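Local atomic coordinates of 378aa long hypothetical citrate synthase (Sulfolobus tokodaii, PDB entry 1VGM), a protein that is of undetermined detailed function but belongs to the citrate synthase family, with a largely helical fold and two subunits in its assembly. Residues F74-Q79 with I125-T130; T182-P187 with R260-Y265; T83-P88 with T132-R137; E237-W242 with E294-L299. One frame throughout, in Å; residues are numbered along the deposited sequence.

Contacts 1 and 3 hold the same elements: both join helix 117-139 to helix 78-84 or the chain next to it, their centres lie about 12 Å apart, and both are largely buried. Contact 1 is made partly of side-chain bonds to backbone carbonyls; contact 3 relies on apolar and aromatic packing close to the second subunit. Contacts 2 and 4 are only partly buried. The former joins two loops through a histidine bonded to a tyrosine and a glutamate, whereas the latter packs two helices, about 27 Å (centre to centre) from the middle of the chain, beside a two-bond salt bridge. These two touch each other where Tyr265 packs on Glu297.

Contact 1: F74-Q79 with I125-T130; sequences FEVPEQ and IAKTAT
Phe74 and Glu75 each offer a backbone carbonyl to a side chain of helix 117-139. Thr130 OG1 donates to Phe74 O at 2.7 Å, meeting a lone pair in the carbonyl plane with a C=O...donor angle of 124°. Lys127 NZ bonds to Glu75 O at 2.6 Å almost head-on, at 165°. The short threonine suits a carbonyl lying close to the helix; the lysine chain runs out straight and turns only at its last torsion (chi4 -57°), which brings its ammonium group onto Glu75 O. The carboxylate oxygen Glu75 OE2 stands 4.1 Å from Lys127 NZ, too far for a salt bridge, though its charge probably still favours the ammonium there. The loop 74-77, just ahead of helix 78-84, lies against a long helix of the mainly helical fold of citrate synthases. Ala126 O lies at the edge of the Phe74 ring, 3.2 Å from Phe74 CD2, and the small methyls of Ala126 and Ala129 leave room for so broad a ring. Val76 CG1 packs 4.0 Å from Lys127 CB, against the first methylenes of the lysine. Further out, Pro147 and Ser156 also pack on Phe74, while Ser73 O takes a second hydrogen bond from Lys127 NZ.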
loop_
_atom_site.group_PDB
_atom_site.type_symbol
_atom_site.label_atom_id
_atom_site.label_comp_id
_atom_site.label_asym_id
_atom_site.label_seq_id
_atom_site.Cartn_x
_atom_site.Cartn_y
_atom_site.Cartn_z
ATOM N N PHE A 74 -1.943 4.216 -23.704
ATOM C CA PHE A 74 -2.055 5.465 -22.938
ATOM C C PHE A 74 -3.458 5.715 -22.382
ATOM O O PHE A 74 -3.628 6.439 -21.397
ATOM C CB PHE A 74 -1.636 6.663 -23.802
ATOM C CG PHE A 74 -0.146 6.819 -23.940
ATOM C CD1 PHE A 74 0.435 6.947 -25.200
ATOM C CD2 PHE A 74 0.679 6.859 -22.813
ATOM C CE1 PHE A 74 1.819 7.098 -25.344
ATOM C CE2 PHE A 74 2.063 7.007 -22.941
ATOM C CZ PHE A 74 2.635 7.135 -24.210
ATOM N N GLU A 75 -4.462 5.122 -23.019
ATOM C CA GLU A 75 -5.847 5.255 -22.572
ATOM C C GLU A 75 -6.000 4.786 -21.127
ATOM O O GLU A 75 -5.375 3.808 -20.720
ATOM C CB GLU A 75 -6.765 4.421 -23.469
ATOM C CG GLU A 75 -6.137 3.097 -23.906
ATOM C CD GLU A 75 -7.154 1.978 -24.076
ATOM O OE1 GLU A 75 -8.141 2.181 -24.822
ATOM O OE2 GLU A 75 -6.963 0.898 -23.468
ATOM N N VAL A 76 -6.845 5.469 -20.363
ATOM C CA VAL A 76 -7.277 4.966 -19.061
ATOM C C VAL A 76 -8.802 4.974 -18.962
ATOM O O VAL A 76 -9.478 5.676 -19.715
ATOM C CB VAL A 76 -6.724 5.838 -17.908
ATOM C CG1 VAL A 76 -5.211 5.709 -17.827
ATOM C CG2 VAL A 76 -7.132 7.289 -18.126
ATOM N N PRO A 77 -9.363 4.194 -18.026
ATOM C CA PRO A 77 -10.816 4.219 -17.819
ATOM C C PRO A 77 -11.265 5.645 -17.561
ATOM O O PRO A 77 -10.519 6.438 -16.978
ATOM C CB PRO A 77 -11.025 3.329 -16.595
ATOM C CG PRO A 77 -9.830 2.415 -16.592
ATOM C CD PRO A 77 -8.694 3.259 -17.103
ATOM N N GLU A 78 -12.474 5.984 -18.000
ATOM C CA GLU A 78 -12.935 7.358 -17.872
ATOM C C GLU A 78 -13.168 7.686 -16.401
ATOM O O GLU A 78 -13.146 8.855 -16.003
ATOM C CB GLU A 78 -14.211 7.577 -18.699
ATOM C CG GLU A 78 -15.431 6.797 -18.249
ATOM C CD GLU A 78 -16.638 7.074 -19.134
ATOM O OE1 GLU A 78 -17.780 6.850 -18.678
ATOM O OE2 GLU A 78 -16.442 7.519 -20.288
ATOM N N GLN A 79 -13.370 6.653 -15.586
ATOM C CA GLN A 79 -13.502 6.859 -14.146
ATOM C C GLN A 79 -12.280 7.554 -13.573
ATOM O O GLN A 79 -12.393 8.345 -12.640
ATOM C CB GLN A 79 -13.706 5.529 -13.415
ATOM C CG GLN A 79 -15.138 5.026 -13.446
ATOM C CD GLN A 79 -15.434 4.214 -14.690
ATOM O OE1 GLN A 79 -14.596 4.104 -15.591
ATOM N NE2 GLN A 79 -16.630 3.638 -14.750
ATOM N N ILE A 125 3.353 1.382 -17.337
ATOM C CA ILE A 125 4.254 2.511 -17.515
ATOM C C ILE A 125 3.634 3.552 -18.446
ATOM O O ILE A 125 3.724 4.751 -18.200
ATOM C CB ILE A 125 5.631 2.023 -18.043
ATOM C CG1 ILE A 125 6.392 1.356 -16.890
ATOM C CG2 ILE A 125 6.448 3.185 -18.601
ATOM C CD1 ILE A 125 7.525 0.452 -17.326
ATOM N N ALA A 126 2.974 3.090 -19.497
ATOM C CA ALA A 126 2.209 3.977 -20.371
ATOM C C ALA A 126 1.193 4.805 -19.583
ATOM O O ALA A 126 1.123 6.024 -19.723
ATOM C CB ALA A 126 1.501 3.152 -21.442
ATOM N N LYS A 127 0.410 4.139 -18.746
ATOM C CA LYS A 127 -0.710 4.793 -18.079
ATOM C C LYS A 127 -0.258 5.686 -16.931
ATOM O O LYS A 127 -0.957 6.625 -16.564
ATOM C CB LYS A 127 -1.694 3.737 -17.569
ATOM C CG LYS A 127 -2.327 2.926 -18.700
ATOM C CD LYS A 127 -3.247 1.828 -18.187
ATOM C CE LYS A 127 -3.586 0.836 -19.299
ATOM N NZ LYS A 127 -4.202 1.512 -20.475
ATOM N N THR A 128 0.911 5.394 -16.368
ATOM C CA THR A 128 1.510 6.253 -15.350
ATOM C C THR A 128 1.780 7.652 -15.917
ATOM O O THR A 128 1.575 8.657 -15.244
ATOM C CB THR A 128 2.837 5.640 -14.834
ATOM O OG1 THR A 128 2.603 4.292 -14.404
ATOM C CG2 THR A 128 3.383 6.441 -13.672
ATOM N N ALA A 129 2.231 7.714 -17.163
ATOM C CA ALA A 129 2.439 8.992 -17.842
ATOM C C ALA A 129 1.114 9.731 -18.022
ATOM O O ALA A 129 1.023 10.937 -17.790
ATOM C CB ALA A 129 3.094 8.759 -19.212
ATOM N N THR A 130 0.087 9.004 -18.442
ATOM C CA THR A 130 -1.222 9.611 -18.634
ATOM C C THR A 130 -1.710 10.181 -17.303
ATOM O O THR A 130 -2.142 11.331 -17.223
ATOM C CB THR A 130 -2.230 8.568 -19.162
ATOM O OG1 THR A 130 -1.740 8.020 -20.394
ATOM C CG2 THR A 130 -3.605 9.201 -19.389
#

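Contact 2: T182-P187 with R260-Y265; sequences TDHEVP and RVYKTY
His184 and Tyr262 reach toward each other where the loop after helix 168-180 meets the loop before helix 267-280 in the citrate synthase fold, and a hydrogen bond joins them. His184 NE2 and Tyr262 OH lie 2.8 Å apart with a nearly straight angle of 172°; either could be the donor. At the other ring nitrogen, His184 ND1 donates to Glu185 OE2 at 2.7 Å, a His-carboxylate hydrogen bond. The carboxylate oxygen sits in the ring plane and accepts the N-H on its anti lone pair, at a more bent 146°. Histidine suits this place because its two ring nitrogens can serve two partners at once.

Aromatic and apolar contacts surround these bonds. The rings of His184 and Tyr262 meet rim to rim, their planes 45° apart, and neither covers the other's face. Val261 CG2 approaches the imidazole edge, 4.3 Å from His184 CE1, and Val261 CG1 lies 3.8 Å from Glu185 OE1. Ile22 of strand 20-23 packs on all four of these residues, and the ring of His259 meets those of both His184 and Tyr262.

Charge plays a looser part: Glu185 OE1 faces the guanidinium edge of Arg260, but at 4.5 Å from Arg260 NE it makes no salt bridge.

Held at both nitrogens, the imidazole has its rotation fixed: the Glu185 bond orients the ring within its own loop, and the NE2 bond carries it across to Tyr262.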
loop_
_atom_site.group_PDB
_atom_site.type_symbol
_atom_site.label_atom_id
_atom_site.label_comp_id
_atom_site.label_asym_id
_atom_site.label_seq_id
_atom_site.Cartn_x
_atom_site.Cartn_y
_atom_site.Cartn_z
ATOM N N THR A 182 15.066 5.383 -11.949
ATOM C CA THR A 182 14.391 4.105 -12.189
ATOM C C THR A 182 14.463 3.106 -11.030
ATOM O O THR A 182 13.457 2.483 -10.692
ATOM C CB THR A 182 14.931 3.441 -13.477
ATOM O OG1 THR A 182 14.282 4.037 -14.611
ATOM C CG2 THR A 182 14.679 1.915 -13.469
ATOM N N ASP A 183 15.633 2.949 -10.418
ATOM C CA ASP A 183 15.746 2.083 -9.244
ATOM C C ASP A 183 16.948 2.418 -8.358
ATOM O O ASP A 183 17.964 2.928 -8.840
ATOM C CB ASP A 183 15.826 0.617 -9.678
ATOM C CG ASP A 183 15.614 -0.340 -8.525
ATOM O OD1 ASP A 183 14.739 -0.061 -7.681
ATOM O OD2 ASP A 183 16.314 -1.371 -8.463
ATOM N N HIS A 184 16.821 2.126 -7.063
ATOM C CA HIS A 184 17.892 2.359 -6.096
ATOM C C HIS A 184 17.474 1.854 -4.717
ATOM O O HIS A 184 16.511 2.352 -4.132
ATOM C CB HIS A 184 18.230 3.857 -6.007
ATOM C CG HIS A 184 19.687 4.141 -5.795
ATOM N ND1 HIS A 184 20.251 4.246 -4.542
ATOM C CD2 HIS A 184 20.699 4.341 -6.677
ATOM C CE1 HIS A 184 21.544 4.497 -4.660
ATOM N NE2 HIS A 184 21.840 4.558 -5.947
ATOM N N GLU A 185 18.214 0.873 -4.205
ATOM C CA GLU A 185 17.969 0.313 -2.883
ATOM C C GLU A 185 16.540 -0.210 -2.772
ATOM O O GLU A 185 15.874 -0.424 -3.780
ATOM C CB GLU A 185 18.237 1.370 -1.813
ATOM C CG GLU A 185 19.685 1.855 -1.788
ATOM C CD GLU A 185 19.831 3.229 -1.150
ATOM O OE1 GLU A 185 19.925 3.305 0.088
ATOM O OE2 GLU A 185 19.845 4.234 -1.891
ATOM N N VAL A 186 16.072 -0.426 -1.548
ATOM C CA VAL A 186 14.707 -0.890 -1.335
ATOM C C VAL A 186 14.044 -0.007 -0.293
ATOM O O VAL A 186 13.885 -0.400 0.864
ATOM C CB VAL A 186 14.674 -2.352 -0.847
ATOM C CG1 VAL A 186 13.285 -2.921 -1.037
ATOM C CG2 VAL A 186 15.689 -3.185 -1.608
ATOM N N PRO A 187 13.666 1.215 -0.691
ATOM C CA PRO A 187 12.980 2.132 0.221
ATOM C C PRO A 187 11.579 1.637 0.550
ATOM O O PRO A 187 11.177 0.551 0.127
ATOM C CB PRO A 187 12.965 3.454 -0.554
ATOM C CG PRO A 187 12.940 3.019 -1.987
ATOM C CD PRO A 187 13.837 1.806 -2.032
ATOM N N ARG A 260 23.109 7.018 2.561
ATOM C CA ARG A 260 23.437 5.832 3.346
ATOM C C ARG A 260 24.526 4.968 2.718
ATOM O O ARG A 260 25.242 4.267 3.427
ATOM C CB ARG A 260 22.186 4.975 3.554
ATOM C CG ARG A 260 21.170 5.566 4.511
ATOM C CD ARG A 260 19.834 4.832 4.400
ATOM N NE ARG A 260 19.967 3.381 4.557
ATOM C CZ ARG A 260 20.038 2.752 5.728
ATOM N NH1 ARG A 260 20.069 1.427 5.772
ATOM N NH2 ARG A 260 20.079 3.448 6.856
ATOM N N VAL A 261 24.651 5.000 1.394
ATOM C CA VAL A 261 25.597 4.113 0.724
ATOM C C VAL A 261 26.700 4.860 -0.016
ATOM O O VAL A 261 27.855 4.452 0.028
ATOM C CB VAL A 261 24.880 3.145 -0.263
ATOM C CG1 VAL A 261 23.668 2.527 0.409
ATOM C CG2 VAL A 261 24.477 3.879 -1.536
ATOM N N TYR A 262 26.354 5.955 -0.688
ATOM C CA TYR A 262 27.365 6.798 -1.319
ATOM C C TYR A 262 28.207 7.573 -0.305
ATOM O O TYR A 262 27.677 8.295 0.543
ATOM C CB TYR A 262 26.711 7.778 -2.298
ATOM C CG TYR A 262 26.133 7.104 -3.525
ATOM C CD1 TYR A 262 24.789 7.251 -3.855
ATOM C CD2 TYR A 262 26.917 6.269 -4.322
ATOM C CE1 TYR A 262 24.243 6.585 -4.933
ATOM C CE2 TYR A 262 26.372 5.593 -5.407
ATOM C CZ TYR A 262 25.034 5.754 -5.706
ATOM O OH TYR A 262 24.475 5.071 -6.768
ATOM N N LYS A 263 29.523 7.409 -0.406
ATOM C CA LYS A 263 30.472 8.119 0.444
ATOM C C LYS A 263 31.287 9.072 -0.423
ATOM O O LYS A 263 32.300 9.629 0.003
ATOM C CB LYS A 263 31.396 7.119 1.144
ATOM C CG LYS A 263 30.799 6.504 2.408
ATOM C CD LYS A 263 30.264 5.096 2.170
ATOM C CE LYS A 263 30.124 4.328 3.487
ATOM N NZ LYS A 263 29.239 5.014 4.483
ATOM N N THR A 264 30.813 9.249 -1.651
ATOM C CA THR A 264 31.367 10.199 -2.599
ATOM C C THR A 264 30.162 10.822 -3.327
ATOM O O THR A 264 29.026 10.634 -2.896
ATOM C CB THR A 264 32.299 9.464 -3.588
ATOM O OG1 THR A 264 32.875 10.403 -4.502
ATOM C CG2 THR A 264 31.520 8.400 -4.356
ATOM N N TYR A 265 30.390 11.557 -4.412
ATOM C CA TYR A 265 29.275 12.108 -5.189
ATOM C C TYR A 265 28.366 10.974 -5.711
ATOM O O TYR A 265 28.843 10.006 -6.288
ATOM C CB TYR A 265 29.802 12.928 -6.381
ATOM C CG TYR A 265 30.390 14.285 -6.029
ATOM C CD1 TYR A 265 31.703 14.399 -5.564
ATOM C CD2 TYR A 265 29.639 15.457 -6.168
ATOM C CE1 TYR A 265 32.253 15.644 -5.249
ATOM C CE2 TYR A 265 30.182 16.709 -5.851
ATOM C CZ TYR A 265 31.490 16.792 -5.392
ATOM O OH TYR A 265 32.048 18.021 -5.088
#

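Contact 3: T83-P88 with T132-R137; sequences TIFSMP and TANIYR
Ile84 and Phe85, which begin the type I beta turn from Ile84 to Met87, pack against Asn134, Ile135 and Arg137 of helix 117-139. Ile84 reaches the helix by both its branches: CD1 lies 4.2 Å from Ile135 CG1, while CG2 rests 4.0 Å from Asn134 O. A branched aliphatic residue suits this site because it can touch the helix backbone with one branch and another isoleucine with the other.

Phe85 crosses the Asn134 side chain at a slant. Its CG stands beside the backbone N (chi1 -81°), which carries the far end of the ring to the helix: CZ is 3.7 Å from Asn134 O and 4.1 Å from Arg137 CB. Asn134 OD1 lies in the ring plane at its edge, 3.7 Å from Phe85 CZ, with ring and amide planes 71° apart. The amide keeps its strong bonds elsewhere, OD1 accepting from Lys145 N and ND2 donating to Thr130 O; these bonds fix the group whose oxygen lies at the phenyl edge. Arg137 meets the ring with CB, while its NE bonds to Ala160 O.

Ser86, inside the turn, is tied back to the residue just before it: its OG and N both bond to Thr83 O, from one face of its plane. Thr83 OG1 bonds to Thr83 of the second subunit, which places the contact beside the dimer interface among the packed helices of a citrate synthase fold.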
loop_
_atom_site.group_PDB
_atom_site.type_symbol
_atom_site.label_atom_id
_atom_site.label_comp_id
_atom_site.label_asym_id
_atom_site.label_seq_id
_atom_site.Cartn_x
_atom_site.Cartn_y
_atom_site.Cartn_z
ATOM N N THR A 83 -12.628 11.068 -11.621
ATOM C CA THR A 83 -12.270 11.182 -10.212
ATOM C C THR A 83 -11.133 12.176 -9.967
ATOM O O THR A 83 -11.211 13.002 -9.058
ATOM C CB THR A 83 -11.866 9.813 -9.645
ATOM O OG1 THR A 83 -13.009 8.951 -9.654
ATOM C CG2 THR A 83 -11.332 9.954 -8.220
ATOM N N ILE A 84 -10.078 12.091 -10.771
ATOM C CA ILE A 84 -8.944 13.011 -10.666
ATOM C C ILE A 84 -9.420 14.462 -10.745
ATOM O O ILE A 84 -9.038 15.317 -9.931
ATOM C CB ILE A 84 -7.918 12.745 -11.805
ATOM C CG1 ILE A 84 -6.968 11.620 -11.401
ATOM C CG2 ILE A 84 -7.129 14.004 -12.124
ATOM C CD1 ILE A 84 -5.987 11.230 -12.505
ATOM N N PHE A 85 -10.261 14.739 -11.733
ATOM C CA PHE A 85 -10.676 16.105 -11.992
ATOM C C PHE A 85 -11.772 16.592 -11.049
ATOM O O PHE A 85 -12.140 17.765 -11.080
ATOM C CB PHE A 85 -11.114 16.230 -13.447
ATOM C CG PHE A 85 -9.970 16.387 -14.395
ATOM C CD1 PHE A 85 -9.503 17.657 -14.734
ATOM C CD2 PHE A 85 -9.281 15.269 -14.857
ATOM C CE1 PHE A 85 -8.380 17.818 -15.534
ATOM C CE2 PHE A 85 -8.157 15.417 -15.658
ATOM C CZ PHE A 85 -7.693 16.700 -15.989
ATOM N N SER A 86 -12.290 15.705 -10.207
ATOM C CA SER A 86 -13.349 16.101 -9.283
ATOM C C SER A 86 -12.789 16.417 -7.905
ATOM O O SER A 86 -13.502 16.921 -7.047
ATOM C CB SER A 86 -14.394 14.994 -9.156
ATOM O OG SER A 86 -13.895 13.932 -8.362
ATOM N N MET A 87 -11.514 16.122 -7.691
ATOM C CA MET A 87 -10.907 16.357 -6.391
ATOM C C MET A 87 -10.439 17.796 -6.261
ATOM O O MET A 87 -10.212 18.480 -7.260
ATOM C CB MET A 87 -9.736 15.402 -6.172
ATOM C CG MET A 87 -10.160 14.115 -5.484
ATOM S SD MET A 87 -8.779 13.072 -5.102
ATOM C CE MET A 87 -8.628 12.171 -6.624
ATOM N N PRO A 88 -10.315 18.286 -5.022
ATOM C CA PRO A 88 -9.838 19.651 -4.809
ATOM C C PRO A 88 -8.505 19.861 -5.511
ATOM O O PRO A 88 -7.689 18.942 -5.603
ATOM C CB PRO A 88 -9.718 19.754 -3.289
ATOM C CG PRO A 88 -10.742 18.777 -2.780
ATOM C CD PRO A 88 -10.681 17.628 -3.755
ATOM N N THR A 132 0.023 10.974 -14.545
ATOM C CA THR A 132 0.858 12.037 -14.000
ATOM C C THR A 132 0.621 13.343 -14.771
ATOM O O THR A 132 0.563 14.422 -14.178
ATOM C CB THR A 132 2.363 11.660 -14.081
ATOM O OG1 THR A 132 2.602 10.455 -13.339
ATOM C CG2 THR A 132 3.223 12.774 -13.517
ATOM N N ALA A 133 0.483 13.240 -16.091
ATOM C CA ALA A 133 0.186 14.398 -16.922
ATOM C C ALA A 133 -1.125 15.049 -16.507
ATOM O O ALA A 133 -1.227 16.279 -16.432
ATOM C CB ALA A 133 0.120 13.991 -18.387
ATOM N N ASN A 134 -2.133 14.234 -16.227
ATOM C CA ASN A 134 -3.463 14.776 -15.985
ATOM C C ASN A 134 -3.653 15.237 -14.544
ATOM O O ASN A 134 -4.516 16.074 -14.252
ATOM C CB ASN A 134 -4.525 13.740 -16.348
ATOM C CG ASN A 134 -4.869 13.765 -17.819
ATOM O OD1 ASN A 134 -5.609 14.634 -18.277
ATOM N ND2 ASN A 134 -4.326 12.816 -18.571
ATOM N N ILE A 135 -2.837 14.699 -13.645
ATOM C CA ILE A 135 -2.766 15.237 -12.295
ATOM C C ILE A 135 -2.292 16.682 -12.329
ATOM O O ILE A 135 -2.910 17.547 -11.714
ATOM C CB ILE A 135 -1.807 14.418 -11.394
ATOM C CG1 ILE A 135 -2.427 13.049 -11.102
ATOM C CG2 ILE A 135 -1.540 15.183 -10.091
ATOM C CD1 ILE A 135 -1.603 12.185 -10.181
ATOM N N TYR A 136 -1.200 16.945 -13.044
ATOM C CA TYR A 136 -0.782 18.327 -13.275
ATOM C C TYR A 136 -1.942 19.160 -13.817
ATOM O O TYR A 136 -2.215 20.257 -13.329
ATOM C CB TYR A 136 0.394 18.389 -14.257
ATOM C CG TYR A 136 0.660 19.776 -14.802
ATOM C CD1 TYR A 136 1.150 20.791 -13.978
ATOM C CD2 TYR A 136 0.397 20.077 -16.140
ATOM C CE1 TYR A 136 1.367 22.079 -14.473
ATOM C CE2 TYR A 136 0.612 21.356 -16.648
ATOM C CZ TYR A 136 1.093 22.350 -15.809
ATOM O OH TYR A 136 1.282 23.609 -16.320
ATOM N N ARG A 137 -2.624 18.637 -14.828
ATOM C CA ARG A 137 -3.656 19.411 -15.494
ATOM C C ARG A 137 -4.823 19.712 -14.557
ATOM O O ARG A 137 -5.298 20.847 -14.501
ATOM C CB ARG A 137 -4.144 18.667 -16.734
ATOM C CG ARG A 137 -3.214 18.842 -17.921
ATOM C CD ARG A 137 -3.624 17.987 -19.099
ATOM N NE ARG A 137 -2.924 18.412 -20.302
ATOM C CZ ARG A 137 -3.208 19.509 -20.997
ATOM N NH1 ARG A 137 -4.308 20.202 -20.744
ATOM N NH2 ARG A 137 -2.383 19.909 -21.950
#

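Contact 4: E237-W242 with E294-L299; sequences ENADKW and ERIEKL
Ala239 and Ile296 bring helix 239-249 and helix 284-304 together, with 6.5 Å between the CA of Ala239 and the CA of Ile296. These two helices lie near the periphery of the mainly helical citrate synthase fold, and no other subunit touches the contact. Alanine suits so near an approach because its methyl group is small: Ala239 CB packs 3.7 Å from Arg295 CG and 4.0 Å from Ile296 CD1. Ile296 folds its longer branch, and the CD1 at its tip touches both Ala239 and Trp242, 4.0 Å from Trp242 CE3. The indole and the isoleucine side chain cross at about a right angle. Trp242 pairs its polar NE1 with Glu232 OE2, leaving the carbon part of its six-membered ring for this apolar contact. Ile233 packs on both Trp242 and Ile296 and ties helix 222-233 into the same group.

Beside the apolar contacts, Asp240 and Arg295 form a side-on salt bridge. Arg295 NE reaches Asp240 OD2 at 2.8 Å and Arg295 NH2 reaches Asp240 OD1 at 2.8 Å. Both bonds are nearly straight, at 178° and 174°, and both use syn lone pairs. The carboxylate and guanidinium planes lie only 10° apart, so the two groups meet edge to edge like a flat pair. A bend at chi2 turns the arginine chain toward the aspartate. Leu299 backs the pair: CD2 lies over one guanidinium face toward its rim, and CD1 is 3.8 Å from Asp240 OD2.

Two side-by-side bonds fix the rotation of both charged groups, and the leucine over part of the guanidinium face may limit water on that side.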
loop_
_atom_site.group_PDB
_atom_site.type_symbol
_atom_site.label_atom_id
_atom_site.label_comp_id
_atom_site.label_asym_id
_atom_site.label_seq_id
_atom_site.Cartn_x
_atom_site.Cartn_y
_atom_site.Cartn_z
ATOM N N GLU A 237 24.040 35.942 -4.581
ATOM C CA GLU A 237 24.665 36.837 -3.615
ATOM C C GLU A 237 24.270 36.503 -2.180
ATOM O O GLU A 237 25.006 36.819 -1.246
ATOM C CB GLU A 237 24.302 38.296 -3.920
ATOM C CG GLU A 237 24.850 38.816 -5.261
ATOM C CD GLU A 237 24.124 38.228 -6.476
ATOM O OE1 GLU A 237 22.902 37.973 -6.381
ATOM O OE2 GLU A 237 24.775 38.026 -7.528
ATOM N N ASN A 238 23.116 35.865 -1.998
ATOM C CA ASN A 238 22.622 35.581 -0.648
ATOM C C ASN A 238 23.064 34.216 -0.126
ATOM O O ASN A 238 22.758 33.863 1.013
ATOM C CB ASN A 238 21.091 35.660 -0.600
ATOM C CG ASN A 238 20.553 36.927 -1.230
ATOM O OD1 ASN A 238 21.115 38.007 -1.048
ATOM N ND2 ASN A 238 19.454 36.803 -1.975
ATOM N N ALA A 239 23.777 33.449 -0.948
ATOM C CA ALA A 239 24.023 32.035 -0.641
ATOM C C ALA A 239 24.900 31.831 0.601
ATOM O O ALA A 239 24.606 30.983 1.450
ATOM C CB ALA A 239 24.658 31.330 -1.857
ATOM N N ASP A 240 25.978 32.602 0.707
ATOM C CA ASP A 240 26.908 32.449 1.825
ATOM C C ASP A 240 26.251 32.802 3.153
ATOM O O ASP A 240 26.401 32.084 4.137
ATOM C CB ASP A 240 28.146 33.326 1.619
ATOM C CG ASP A 240 29.037 32.821 0.500
ATOM O OD1 ASP A 240 30.268 32.996 0.599
ATOM O OD2 ASP A 240 28.510 32.248 -0.480
ATOM N N LYS A 241 25.529 33.913 3.178
ATOM C CA LYS A 241 24.785 34.309 4.366
ATOM C C LYS A 241 23.836 33.194 4.827
ATOM O O LYS A 241 23.797 32.854 6.012
ATOM C CB LYS A 241 24.000 35.586 4.068
ATOM C CG LYS A 241 23.061 36.038 5.175
ATOM C CD LYS A 241 22.273 37.271 4.747
ATOM C CE LYS A 241 21.621 37.965 5.935
ATOM N NZ LYS A 241 21.240 39.376 5.605
ATOM N N TRP A 242 23.078 32.635 3.884
ATOM C CA TRP A 242 22.071 31.613 4.181
ATOM C C TRP A 242 22.718 30.354 4.758
ATOM O O TRP A 242 22.261 29.803 5.758
ATOM C CB TRP A 242 21.303 31.254 2.903
ATOM C CG TRP A 242 20.215 30.245 3.096
ATOM C CD1 TRP A 242 18.897 30.499 3.348
ATOM C CD2 TRP A 242 20.343 28.816 3.019
ATOM N NE1 TRP A 242 18.196 29.315 3.429
ATOM C CE2 TRP A 242 19.060 28.270 3.233
ATOM C CE3 TRP A 242 21.414 27.948 2.772
ATOM C CZ2 TRP A 242 18.815 26.890 3.207
ATOM C CZ3 TRP A 242 21.170 26.571 2.746
ATOM C CH2 TRP A 242 19.879 26.061 2.963
ATOM N N GLU A 294 25.063 25.779 -7.234
ATOM C CA GLU A 294 26.517 25.621 -7.369
ATOM C C GLU A 294 27.275 26.110 -6.146
ATOM O O GLU A 294 28.197 25.450 -5.668
ATOM C CB GLU A 294 27.041 26.416 -8.561
ATOM C CG GLU A 294 26.759 25.839 -9.922
ATOM C CD GLU A 294 27.541 26.567 -10.995
ATOM O OE1 GLU A 294 28.585 26.042 -11.427
ATOM O OE2 GLU A 294 27.117 27.671 -11.397
ATOM N N ARG A 295 26.910 27.295 -5.670
ATOM C CA ARG A 295 27.632 27.904 -4.565
ATOM C C ARG A 295 27.364 27.105 -3.308
ATOM O O ARG A 295 28.262 26.869 -2.509
ATOM C CB ARG A 295 27.187 29.358 -4.358
ATOM C CG ARG A 295 27.879 30.070 -3.190
ATOM C CD ARG A 295 29.401 30.060 -3.350
ATOM N NE ARG A 295 30.083 30.787 -2.281
ATOM C CZ ARG A 295 31.404 30.829 -2.121
ATOM N NH1 ARG A 295 32.203 30.197 -2.974
ATOM N NH2 ARG A 295 31.931 31.501 -1.103
ATOM N N ILE A 296 26.118 26.688 -3.135
ATOM C CA ILE A 296 25.756 25.889 -1.972
ATOM C C ILE A 296 26.487 24.550 -2.011
ATOM O O ILE A 296 26.918 24.035 -0.977
ATOM C CB ILE A 296 24.231 25.629 -1.922
ATOM C CG1 ILE A 296 23.477 26.948 -1.708
ATOM C CG2 ILE A 296 23.914 24.631 -0.812
ATOM C CD1 ILE A 296 23.857 27.666 -0.427
ATOM N N GLU A 297 26.629 23.990 -3.208
ATOM C CA GLU A 297 27.345 22.731 -3.362
ATOM C C GLU A 297 28.795 22.885 -2.901
ATOM O O GLU A 297 29.311 22.034 -2.182
ATOM C CB GLU A 297 27.319 22.258 -4.818
ATOM C CG GLU A 297 28.073 20.951 -5.037
ATOM C CD GLU A 297 28.388 20.691 -6.492
ATOM O OE1 GLU A 297 27.685 21.248 -7.357
ATOM O OE2 GLU A 297 29.333 19.928 -6.771
ATOM N N LYS A 298 29.441 23.973 -3.314
ATOM C CA LYS A 298 30.815 24.252 -2.890
ATOM C C LYS A 298 30.956 24.389 -1.368
ATOM O O LYS A 298 31.794 23.729 -0.754
ATOM C CB LYS A 298 31.333 25.522 -3.571
ATOM C CG LYS A 298 32.823 25.771 -3.371
ATOM C CD LYS A 298 33.656 24.581 -3.845
ATOM C CE LYS A 298 33.444 24.275 -5.331
ATOM N NZ LYS A 298 34.522 24.849 -6.198
ATOM N N LEU A 299 30.138 25.241 -0.760
ATOM C CA LEU A 299 30.160 25.389 0.691
ATOM C C LEU A 299 29.863 24.049 1.351
ATOM O O LEU A 299 30.521 23.664 2.323
ATOM C CB LEU A 299 29.133 26.433 1.131
ATOM C CG LEU A 299 29.354 27.808 0.491
ATOM C CD1 LEU A 299 28.164 28.718 0.788
ATOM C CD2 LEU A 299 30.659 28.415 1.015
#